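PDB 4IX3: MsStt7d protein from Micromonas, which probably transfers phosphate from ATP to proteins as a homologue of the state transition kinase Stt7, this chain being its catalytic kinase domain. Local coordinates for residues R83-I88 and M110-G115. Numbering follows the deposited sequence.
Sequences RFMGCI and MWANEG
Glu114 sets its CG beside the backbone N (chi1 -63°) and bends at chi2 (-73°), which swings the carboxylate back to Arg83, where OE2 lies 2.9 Å from Arg83 N and accepts its N-H on the anti side in a nearly straight bond (170°). The same OE2 accepts a hydrogen bond from a water, which in turn accepts one from Arg83 NE, while OE1 forms a salt bridge with Lys185; a glutamate is long enough to reach back and has two oxygens to share out. With an alanine here the Arg83 amide would probably lose this acceptor, Lys185 its charged mate at this point, and the water one of its two holds. The guanidinium of Arg83 passes with one face over the methyl of Ala112, NH2 lying 3.7 Å from CB, and a small residue fits beneath that flat group. Strands 84-90 and 106-112 pair antiparallel in the N-lobe sheet of the kinase fold, and the second leads into the hinge; Ala112 and Glu114 belong to the ADP site of this protein, though no nucleotide is bound to this chain. Ala112 N bonds to Arg83 O, and Met85 N to Met110 O at 2.8 Å. Beyond, Met85 and Gly86 both face Met110 in a classic beta bulge; at the positive phi of Gly86 a CB would press on Met85 O, hence glycine. Phe84 offers an apolar ring to the Trp111 indole, CD1 over its face and 3.6 Å from NE1, the planes oblique, while NE1 donates to Asn70. On the face away from Phe84 and Trp111, the unbranched, flexible Met110 side chain lies between Met85 and Ile88, its CE 3.8 Å from Met85 CB and its CB 4.0 Å from Ile88 CD1.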
loop_
_atom_site.group_PDB
_atom_site.type_symbol
_atom_site.label_atom_id
_atom_site.label_comp_id
_atom_site.label_asym_id
_atom_site.label_seq_id
_atom_site.Cartn_x
_atom_site.Cartn_y
_atom_site.Cartn_z
ATOM N N ARG B 83 20.176 -10.294 -4.453
ATOM C CA ARG B 83 20.234 -11.355 -5.460
ATOM C C ARG B 83 18.858 -12.014 -5.644
ATOM O O ARG B 83 18.237 -12.449 -4.680
ATOM C CB ARG B 83 21.248 -12.402 -4.999
ATOM C CG ARG B 83 21.320 -13.640 -5.910
ATOM C CD ARG B 83 22.554 -14.517 -5.602
ATOM N NE ARG B 83 22.677 -14.880 -4.182
ATOM C CZ ARG B 83 22.216 -16.008 -3.634
ATOM N NH1 ARG B 83 21.597 -16.914 -4.394
ATOM N NH2 ARG B 83 22.455 -16.239 -2.336
ATOM N N PHE B 84 18.438 -12.068 -6.901
ATOM C CA PHE B 84 17.111 -12.568 -7.256
ATOM C C PHE B 84 17.197 -14.072 -7.469
ATOM O O PHE B 84 17.939 -14.562 -8.341
ATOM C CB PHE B 84 16.625 -11.875 -8.519
ATOM C CG PHE B 84 15.265 -12.320 -8.998
ATOM C CD1 PHE B 84 14.162 -12.289 -8.131
ATOM C CD2 PHE B 84 15.081 -12.732 -10.315
ATOM C CE1 PHE B 84 12.895 -12.691 -8.594
ATOM C CE2 PHE B 84 13.806 -13.042 -10.783
ATOM C CZ PHE B 84 12.729 -13.051 -9.914
ATOM N N MET B 85 16.345 -14.823 -6.781
ATOM C CA MET B 85 16.396 -16.294 -6.841
ATOM C C MET B 85 15.229 -16.874 -7.618
ATOM O O MET B 85 15.225 -18.087 -7.852
ATOM C CB MET B 85 16.405 -16.850 -5.413
ATOM C CG MET B 85 17.661 -16.418 -4.650
ATOM S SD MET B 85 17.719 -16.943 -2.915
ATOM C CE MET B 85 18.110 -18.693 -3.030
ATOM N N GLY B 86 14.353 -16.054 -8.191
ATOM C CA GLY B 86 13.285 -16.537 -9.065
ATOM C C GLY B 86 11.906 -16.435 -8.460
ATOM O O GLY B 86 11.660 -15.614 -7.574
ATOM N N CYS B 87 10.990 -17.210 -9.015
ATOM C CA CYS B 87 9.604 -17.169 -8.595
ATOM C C CYS B 87 9.137 -18.528 -8.115
ATOM O O CYS B 87 9.786 -19.531 -8.407
ATOM C CB CYS B 87 8.711 -16.646 -9.721
ATOM S SG CYS B 87 8.468 -17.824 -11.061
ATOM N N ILE B 88 7.987 -18.552 -7.442
ATOM C CA ILE B 88 7.291 -19.806 -7.097
ATOM C C ILE B 88 5.816 -19.501 -7.145
ATOM O O ILE B 88 5.358 -18.658 -6.376
ATOM C CB ILE B 88 7.650 -20.322 -5.659
ATOM C CG1 ILE B 88 9.127 -20.110 -5.343
ATOM C CG2 ILE B 88 7.209 -21.802 -5.546
ATOM C CD1 ILE B 88 9.441 -18.822 -4.585
ATOM N N MET B 110 11.351 -14.486 -4.805
ATOM C CA MET B 110 12.304 -14.811 -3.759
ATOM C C MET B 110 13.671 -14.180 -4.056
ATOM O O MET B 110 14.120 -14.177 -5.208
ATOM C CB MET B 110 12.442 -16.336 -3.632
ATOM C CG MET B 110 13.248 -16.783 -2.412
ATOM S SD MET B 110 13.124 -18.556 -2.087
ATOM C CE MET B 110 14.233 -19.195 -3.345
ATOM N N TRP B 111 14.254 -13.644 -2.989
ATOM C CA TRP B 111 15.618 -13.101 -3.032
ATOM C C TRP B 111 16.444 -13.675 -1.910
ATOM O O TRP B 111 15.913 -14.060 -0.856
ATOM C CB TRP B 111 15.619 -11.577 -2.873
ATOM C CG TRP B 111 14.866 -10.854 -3.937
ATOM C CD1 TRP B 111 15.328 -10.223 -5.055
ATOM C CD2 TRP B 111 13.426 -10.602 -3.915
ATOM N NE1 TRP B 111 14.295 -9.591 -5.722
ATOM C CE2 TRP B 111 13.117 -9.831 -5.088
ATOM C CE3 TRP B 111 12.390 -10.949 -3.031
ATOM C CZ2 TRP B 111 11.831 -9.351 -5.321
ATOM C CZ3 TRP B 111 11.125 -10.431 -3.260
ATOM C CH2 TRP B 111 10.858 -9.660 -4.385
ATOM N N ALA B 112 17.786 -13.577 -2.041
ATOM C CA ALA B 112 18.618 -13.797 -0.876
ATOM C C ALA B 112 18.340 -12.690 0.150
ATOM O O ALA B 112 18.113 -11.528 -0.230
ATOM C CB ALA B 112 20.083 -13.678 -1.253
ATOM N N ASN B 113 18.405 -13.050 1.431
ATOM C CA ASN B 113 18.400 -12.073 2.511
ATOM C C ASN B 113 19.833 -11.520 2.599
ATOM O O ASN B 113 20.753 -12.223 3.051
ATOM C CB ASN B 113 17.965 -12.728 3.826
ATOM C CG ASN B 113 17.858 -11.730 4.950
ATOM O OD1 ASN B 113 18.468 -10.661 4.880
ATOM N ND2 ASN B 113 17.085 -12.041 5.980
ATOM N N GLU B 114 20.032 -10.286 2.134
ATOM C CA GLU B 114 21.366 -9.691 2.053
ATOM C C GLU B 114 21.819 -9.156 3.418
ATOM O O GLU B 114 22.987 -8.757 3.563
ATOM C CB GLU B 114 21.367 -8.574 1.022
ATOM C CG GLU B 114 21.050 -9.093 -0.375
ATOM C CD GLU B 114 22.179 -9.876 -1.021
ATOM O OE1 GLU B 114 23.349 -9.767 -0.573
ATOM O OE2 GLU B 114 21.924 -10.390 -2.121
ATOM N N GLY B 115 20.944 -9.120 4.412
ATOM C CA GLY B 115 21.286 -8.634 5.724
ATOM C C GLY B 115 20.061 -8.204 6.501
ATOM O O GLY B 115 19.068 -7.755 5.948
HETATM O O HOH W 1 23.595 -12.559 -2.480
#